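ASCH domain (Vibrio cholerae TMA 21, PDB 3S9X) is of unknown function but carries an ASCH domain of the PUA clan, which suggests that it may bind RNA. Local coordinates at residues 29-34 with 76-81; 94-99 with 153-158. One frame throughout, in Å; residues are numbered along the deposited sequence.

Interaction 1: residues 29-34 with 76-81; sequences YTSFSA and VGHLQV
Phe-32, Ser-33 and Ala-34 pair in parallel with Leu-79, Gln-80 and Val-81, joining the outermost strand 32-35 of the ASCH sheet to strand 79-83. The backbone ladder has three rungs. Leu-79 N gives a nearly straight bond to Ser-31 O (3.0 Å). Ser-33 N then bonds to Leu-79 O at 2.9 Å, and Val-81 N to Ser-33 O at 2.8 Å.

His-78 stands just before its strand and reaches over to the serines. Its CG lies opposite the backbone N (chi1 -180°), which carries the ring across to segment 29-34. ND1 meets Ser-31 OG at 2.7 Å, and NE2 meets Ser-33 OG at 2.8 Å. Both are hydrogen bonds at the ring edge, and either partner could be the donor. Ser-33 OG also rests against the CB and CG of Gln-80, whose amide NE2 bonds to Asp-35 O.

On the sheet face of Phe-32 and Leu-79 the contact is apolar. Leu-79 CD1 sits over the middle of the Tyr-29 ring in a CH-pi contact, 3.5 Å from the centroid and 6° off the normal. The same methyl touches Phe-32 CE1. Tyr-29 OH bonds to Glu-94 and Tyr-17. Ahead of the two strands, one water donates to both Ser-31 O and Gly-77 O.

Serine hydroxyls hold both nitrogens of the imidazole, which restrains its rotation about CB-CG. These two bonds and the backbone ladder together tie the edge strand to its neighbour.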
loop_
_atom_site.group_PDB
_atom_site.type_symbol
_atom_site.label_atom_id
_atom_site.label_comp_id
_atom_site.label_asym_id
_atom_site.label_seq_id
_atom_site.Cartn_x
_atom_site.Cartn_y
_atom_site.Cartn_z
ATOM N N TYR A 29 -9.797 -15.415 -3.497
ATOM C CA TYR A 29 -9.574 -14.007 -3.674
ATOM C C TYR A 29 -10.722 -13.302 -4.333
ATOM O O TYR A 29 -11.249 -13.775 -5.361
ATOM C CB TYR A 29 -8.325 -13.773 -4.503
ATOM C CG TYR A 29 -7.048 -14.269 -3.837
ATOM C CD1 TYR A 29 -6.532 -13.654 -2.715
ATOM C CD2 TYR A 29 -6.335 -15.294 -4.361
ATOM C CE1 TYR A 29 -5.337 -13.996 -2.184
ATOM C CE2 TYR A 29 -5.093 -15.673 -3.854
ATOM C CZ TYR A 29 -4.595 -14.995 -2.726
ATOM O OH TYR A 29 -3.342 -15.374 -2.220
ATOM N N THR A 30 -11.125 -12.183 -3.756
ATOM C CA THR A 30 -12.249 -11.354 -4.223
ATOM C C THR A 30 -12.047 -9.872 -4.386
ATOM O O THR A 30 -12.929 -9.163 -4.824
ATOM C CB THR A 30 -13.473 -11.555 -3.225
ATOM O OG1 THR A 30 -13.049 -11.081 -1.935
ATOM C CG2 THR A 30 -13.829 -13.035 -3.106
ATOM N N SER A 31 -10.830 -9.420 -4.023
ATOM C CA SER A 31 -10.462 -7.977 -3.959
ATOM C C SER A 31 -9.076 -7.777 -4.525
ATOM O O SER A 31 -8.136 -8.398 -4.108
ATOM C CB SER A 31 -10.608 -7.459 -2.538
ATOM O OG SER A 31 -10.325 -6.102 -2.419
ATOM N N PHE A 32 -9.022 -6.944 -5.551
ATOM C CA PHE A 32 -7.825 -6.807 -6.392
ATOM C C PHE A 32 -7.614 -5.356 -6.793
ATOM O O PHE A 32 -8.555 -4.608 -7.013
ATOM C CB PHE A 32 -7.981 -7.623 -7.732
ATOM C CG PHE A 32 -8.383 -9.019 -7.554
ATOM C CD1 PHE A 32 -7.415 -10.021 -7.441
ATOM C CD2 PHE A 32 -9.718 -9.388 -7.437
ATOM C CE1 PHE A 32 -7.784 -11.326 -7.339
ATOM C CE2 PHE A 32 -10.086 -10.662 -7.273
ATOM C CZ PHE A 32 -9.128 -11.685 -7.265
ATOM N N SER A 33 -6.341 -4.970 -6.914
ATOM C CA SER A 33 -5.997 -3.670 -7.499
ATOM C C SER A 33 -4.580 -3.742 -8.142
ATOM O O SER A 33 -3.873 -4.752 -7.975
ATOM C CB SER A 33 -5.966 -2.632 -6.411
ATOM O OG SER A 33 -4.919 -2.805 -5.489
ATOM N N ALA A 34 -4.237 -2.674 -8.850
ATOM C CA ALA A 34 -2.917 -2.522 -9.464
ATOM C C ALA A 34 -2.524 -1.068 -9.342
ATOM O O ALA A 34 -3.259 -0.192 -9.733
ATOM C CB ALA A 34 -2.906 -2.973 -10.976
ATOM N N VAL A 76 -8.140 -7.345 4.594
ATOM C CA VAL A 76 -7.355 -8.541 4.664
ATOM C C VAL A 76 -7.653 -9.442 3.476
ATOM O O VAL A 76 -8.832 -9.623 3.131
ATOM C CB VAL A 76 -7.482 -9.247 6.034
ATOM C CG1 VAL A 76 -6.836 -10.591 6.063
ATOM C CG2 VAL A 76 -6.929 -8.329 7.163
ATOM N N GLY A 77 -6.603 -9.973 2.848
ATOM C CA GLY A 77 -6.749 -10.876 1.722
ATOM C C GLY A 77 -6.784 -10.187 0.352
ATOM O O GLY A 77 -6.719 -10.850 -0.721
ATOM N N HIS A 78 -6.878 -8.848 0.317
ATOM C CA HIS A 78 -6.723 -8.109 -0.914
ATOM C C HIS A 78 -5.373 -8.417 -1.598
ATOM O O HIS A 78 -4.353 -8.420 -0.917
ATOM C CB HIS A 78 -6.814 -6.601 -0.586
ATOM C CG HIS A 78 -6.673 -5.728 -1.786
ATOM N ND1 HIS A 78 -7.740 -5.379 -2.595
ATOM C CD2 HIS A 78 -5.613 -5.032 -2.267
ATOM C CE1 HIS A 78 -7.317 -4.560 -3.541
ATOM N NE2 HIS A 78 -6.031 -4.316 -3.358
ATOM N N LEU A 79 -5.395 -8.504 -2.922
ATOM C CA LEU A 79 -4.190 -8.582 -3.708
ATOM C C LEU A 79 -3.992 -7.287 -4.513
ATOM O O LEU A 79 -4.869 -6.821 -5.196
ATOM C CB LEU A 79 -4.287 -9.718 -4.743
ATOM C CG LEU A 79 -4.325 -11.124 -4.178
ATOM C CD1 LEU A 79 -4.552 -12.145 -5.312
ATOM C CD2 LEU A 79 -3.009 -11.434 -3.459
ATOM N N GLN A 80 -2.781 -6.759 -4.395
ATOM C CA GLN A 80 -2.364 -5.606 -5.178
ATOM C C GLN A 80 -1.173 -6.039 -6.064
ATOM O O GLN A 80 -0.133 -6.499 -5.545
ATOM C CB GLN A 80 -1.978 -4.396 -4.344
ATOM C CG GLN A 80 -1.445 -3.255 -5.126
ATOM C CD GLN A 80 -1.051 -2.038 -4.354
ATOM O OE1 GLN A 80 -1.477 -1.873 -3.197
ATOM N NE2 GLN A 80 -0.241 -1.150 -4.988
ATOM N N VAL A 81 -1.310 -5.785 -7.364
ATOM C CA VAL A 81 -0.195 -5.806 -8.245
ATOM C C VAL A 81 0.550 -4.500 -8.000
ATOM O O VAL A 81 0.025 -3.410 -8.300
ATOM C CB VAL A 81 -0.560 -5.990 -9.751
ATOM C CG1 VAL A 81 0.709 -5.968 -10.575
ATOM C CG2 VAL A 81 -1.438 -7.246 -9.938
HETATM O O HOH W 1 -9.744 -11.072 -1.409
HETATM O O HOH W 2 -8.111 -10.837 -2.876
#

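Interaction 2: residues 94-99 with 153-158; sequences EITSVS and HFKVVY
Glu-94 and Lys-155 form a hydrogen-bonded antiparallel pair, and the tight part of the contact runs from there along the backbone. Glu-94 N bonds to Lys-155 O at 2.9 Å. Lys-155 N returns a bond to Glu-94 O. At the next pair the backbones are close, and Phe-154 CB lies 3.2 Å from Glu-94 O. His-153 O takes a nearly straight bond from Thr-96 N at 2.8 Å and a weak one from Ser-97 N. His-153 N bonds to Ser-97 O at 3.0 Å.

The side chains of Glu-94 and Lys-155 are held more loosely. They run side by side, but Glu-94 OE1 and Lys-155 NZ stay 4.8 Å apart, with a water bonded to both. OE1 also bonds to Tyr-29 OH. The Thr-96 side chain meets Lys-155 at about a right angle, with Thr-96 CG2 3.8 Å from Lys-155 CG. Near the other end, a second water joins Ser-97 OG to His-153 ND1 at the edge of the ring.

Two residues, Thr-96 and Ser-97, stand across from the single residue His-153, so the strand carrying them has one residue extra. This is a classic beta bulge between antiparallel strands 89-102 and 148-158 of the ASCH sheet.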
loop_
_atom_site.group_PDB
_atom_site.type_symbol
_atom_site.label_atom_id
_atom_site.label_comp_id
_atom_site.label_asym_id
_atom_site.label_seq_id
_atom_site.Cartn_x
_atom_site.Cartn_y
_atom_site.Cartn_z
ATOM N N GLU A 94 -0.289 -9.340 -0.729
ATOM C CA GLU A 94 -1.568 -9.750 -0.133
ATOM C C GLU A 94 -1.605 -9.057 1.237
ATOM O O GLU A 94 -0.667 -9.153 2.052
ATOM C CB GLU A 94 -1.632 -11.277 0.099
ATOM C CG GLU A 94 -2.970 -11.709 0.658
ATOM C CD GLU A 94 -3.108 -13.187 0.722
ATOM O OE1 GLU A 94 -2.575 -13.923 -0.131
ATOM O OE2 GLU A 94 -3.910 -13.624 1.597
ATOM N N ILE A 95 -2.677 -8.315 1.477
ATOM C CA ILE A 95 -2.899 -7.673 2.760
ATOM C C ILE A 95 -3.100 -8.723 3.861
ATOM O O ILE A 95 -3.958 -9.584 3.713
ATOM C CB ILE A 95 -4.077 -6.695 2.686
ATOM C CG1 ILE A 95 -3.735 -5.555 1.707
ATOM C CG2 ILE A 95 -4.445 -6.184 4.141
ATOM C CD1 ILE A 95 -4.728 -4.373 1.600
ATOM N N THR A 96 -2.383 -8.564 4.981
ATOM C CA THR A 96 -2.435 -9.507 6.075
ATOM C C THR A 96 -3.071 -8.929 7.358
ATOM O O THR A 96 -3.609 -9.693 8.135
ATOM C CB THR A 96 -1.029 -10.092 6.412
ATOM O OG1 THR A 96 -0.235 -8.983 6.727
ATOM C CG2 THR A 96 -0.442 -10.887 5.204
ATOM N N SER A 97 -3.137 -7.608 7.500
ATOM C CA SER A 97 -3.790 -6.974 8.632
ATOM C C SER A 97 -4.088 -5.539 8.355
ATOM O O SER A 97 -3.405 -4.903 7.550
ATOM C CB SER A 97 -2.957 -7.077 9.906
ATOM O OG SER A 97 -1.813 -6.300 9.883
ATOM N N VAL A 98 -5.106 -5.021 9.011
ATOM C CA VAL A 98 -5.569 -3.618 8.904
ATOM C C VAL A 98 -5.932 -3.133 10.308
ATOM O O VAL A 98 -6.565 -3.856 11.089
ATOM C CB VAL A 98 -6.755 -3.493 7.965
ATOM C CG1 VAL A 98 -7.246 -2.045 7.880
ATOM C CG2 VAL A 98 -6.435 -3.982 6.598
ATOM N N SER A 99 -5.431 -1.964 10.681
ATOM C CA SER A 99 -5.777 -1.368 11.981
ATOM C C SER A 99 -5.613 0.139 11.896
ATOM O O SER A 99 -5.313 0.655 10.818
ATOM C CB SER A 99 -4.864 -1.935 13.077
ATOM O OG SER A 99 -3.557 -1.409 12.972
ATOM N N HIS A 153 -0.574 -4.062 6.836
ATOM C CA HIS A 153 0.570 -4.934 6.696
ATOM C C HIS A 153 0.308 -5.882 5.529
ATOM O O HIS A 153 -0.862 -6.235 5.254
ATOM C CB HIS A 153 0.846 -5.702 7.957
ATOM C CG HIS A 153 1.397 -4.880 9.075
ATOM N ND1 HIS A 153 0.652 -4.024 9.828
ATOM C CD2 HIS A 153 2.642 -4.833 9.570
ATOM C CE1 HIS A 153 1.433 -3.484 10.760
ATOM N NE2 HIS A 153 2.651 -3.912 10.590
ATOM N N PHE A 154 1.351 -6.343 4.866
ATOM C CA PHE A 154 1.194 -7.161 3.689
ATOM C C PHE A 154 2.464 -8.042 3.474
ATOM O O PHE A 154 3.500 -7.791 4.083
ATOM C CB PHE A 154 0.832 -6.324 2.447
ATOM C CG PHE A 154 1.780 -5.192 2.204
ATOM C CD1 PHE A 154 3.064 -5.374 1.746
ATOM C CD2 PHE A 154 1.374 -3.881 2.490
ATOM C CE1 PHE A 154 3.894 -4.250 1.498
ATOM C CE2 PHE A 154 2.200 -2.805 2.282
ATOM C CZ PHE A 154 3.462 -3.005 1.750
ATOM N N LYS A 155 2.295 -8.993 2.562
ATOM C CA LYS A 155 3.352 -9.918 2.217
ATOM C C LYS A 155 3.395 -10.101 0.724
ATOM O O LYS A 155 2.353 -10.089 0.076
ATOM C CB LYS A 155 3.177 -11.244 2.911
ATOM C CG LYS A 155 1.992 -12.038 2.466
ATOM C CD LYS A 155 1.736 -13.357 3.186
ATOM C CE LYS A 155 0.499 -14.083 2.720
ATOM N NZ LYS A 155 0.256 -15.342 3.507
ATOM N N VAL A 156 4.582 -10.334 0.159
ATOM C CA VAL A 156 4.740 -10.684 -1.228
ATOM C C VAL A 156 4.237 -12.122 -1.436
ATOM O O VAL A 156 4.695 -12.994 -0.714
ATOM C CB VAL A 156 6.176 -10.490 -1.725
ATOM C CG1 VAL A 156 6.327 -11.024 -3.115
ATOM C CG2 VAL A 156 6.529 -8.989 -1.695
ATOM N N VAL A 157 3.400 -12.344 -2.467
ATOM C CA VAL A 157 2.979 -13.665 -2.885
ATOM C C VAL A 157 3.434 -14.050 -4.287
ATOM O O VAL A 157 3.320 -15.208 -4.684
ATOM C CB VAL A 157 1.431 -13.832 -2.720
ATOM C CG1 VAL A 157 1.037 -13.648 -1.230
ATOM C CG2 VAL A 157 0.619 -12.925 -3.668
ATOM N N TYR A 158 3.922 -13.091 -5.067
ATOM C CA TYR A 158 4.381 -13.404 -6.430
ATOM C C TYR A 158 5.326 -12.330 -6.932
ATOM O O TYR A 158 5.154 -11.169 -6.632
ATOM C CB TYR A 158 3.172 -13.512 -7.384
ATOM C CG TYR A 158 3.502 -14.129 -8.744
ATOM C CD1 TYR A 158 3.683 -15.487 -8.850
ATOM C CD2 TYR A 158 3.613 -13.398 -9.862
ATOM C CE1 TYR A 158 3.983 -16.092 -10.030
ATOM C CE2 TYR A 158 3.959 -13.963 -11.056
ATOM C CZ TYR A 158 4.122 -15.331 -11.141
ATOM O OH TYR A 158 4.439 -15.901 -12.351
HETATM O O HOH W 3 -1.445 -16.241 0.991
HETATM O O HOH W 4 -2.082 -3.408 10.193
#

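From the N terminus, the chain passes helix 8-19 and enters segment 29-34. Interaction 1 closes the loop that holds helix 41-52, strand 58-62 and helix 64-67. The chain then turns from strand 79-83 into strand 89-102. Interaction 2 closes the second loop, which carries helices 108-114 and 121-139. The two loops follow in series and neither nest nor cross. Strands 79-83 and 89-102 are neighbours, so both contacts belong to one mixed sheet. Gly-77 bonds by its backbone to Ile-95, which links them directly. Helix 8-19 packs against residues of both interactions. Strand 58-62, from the first loop, flanks strand 148-158 at the far edge.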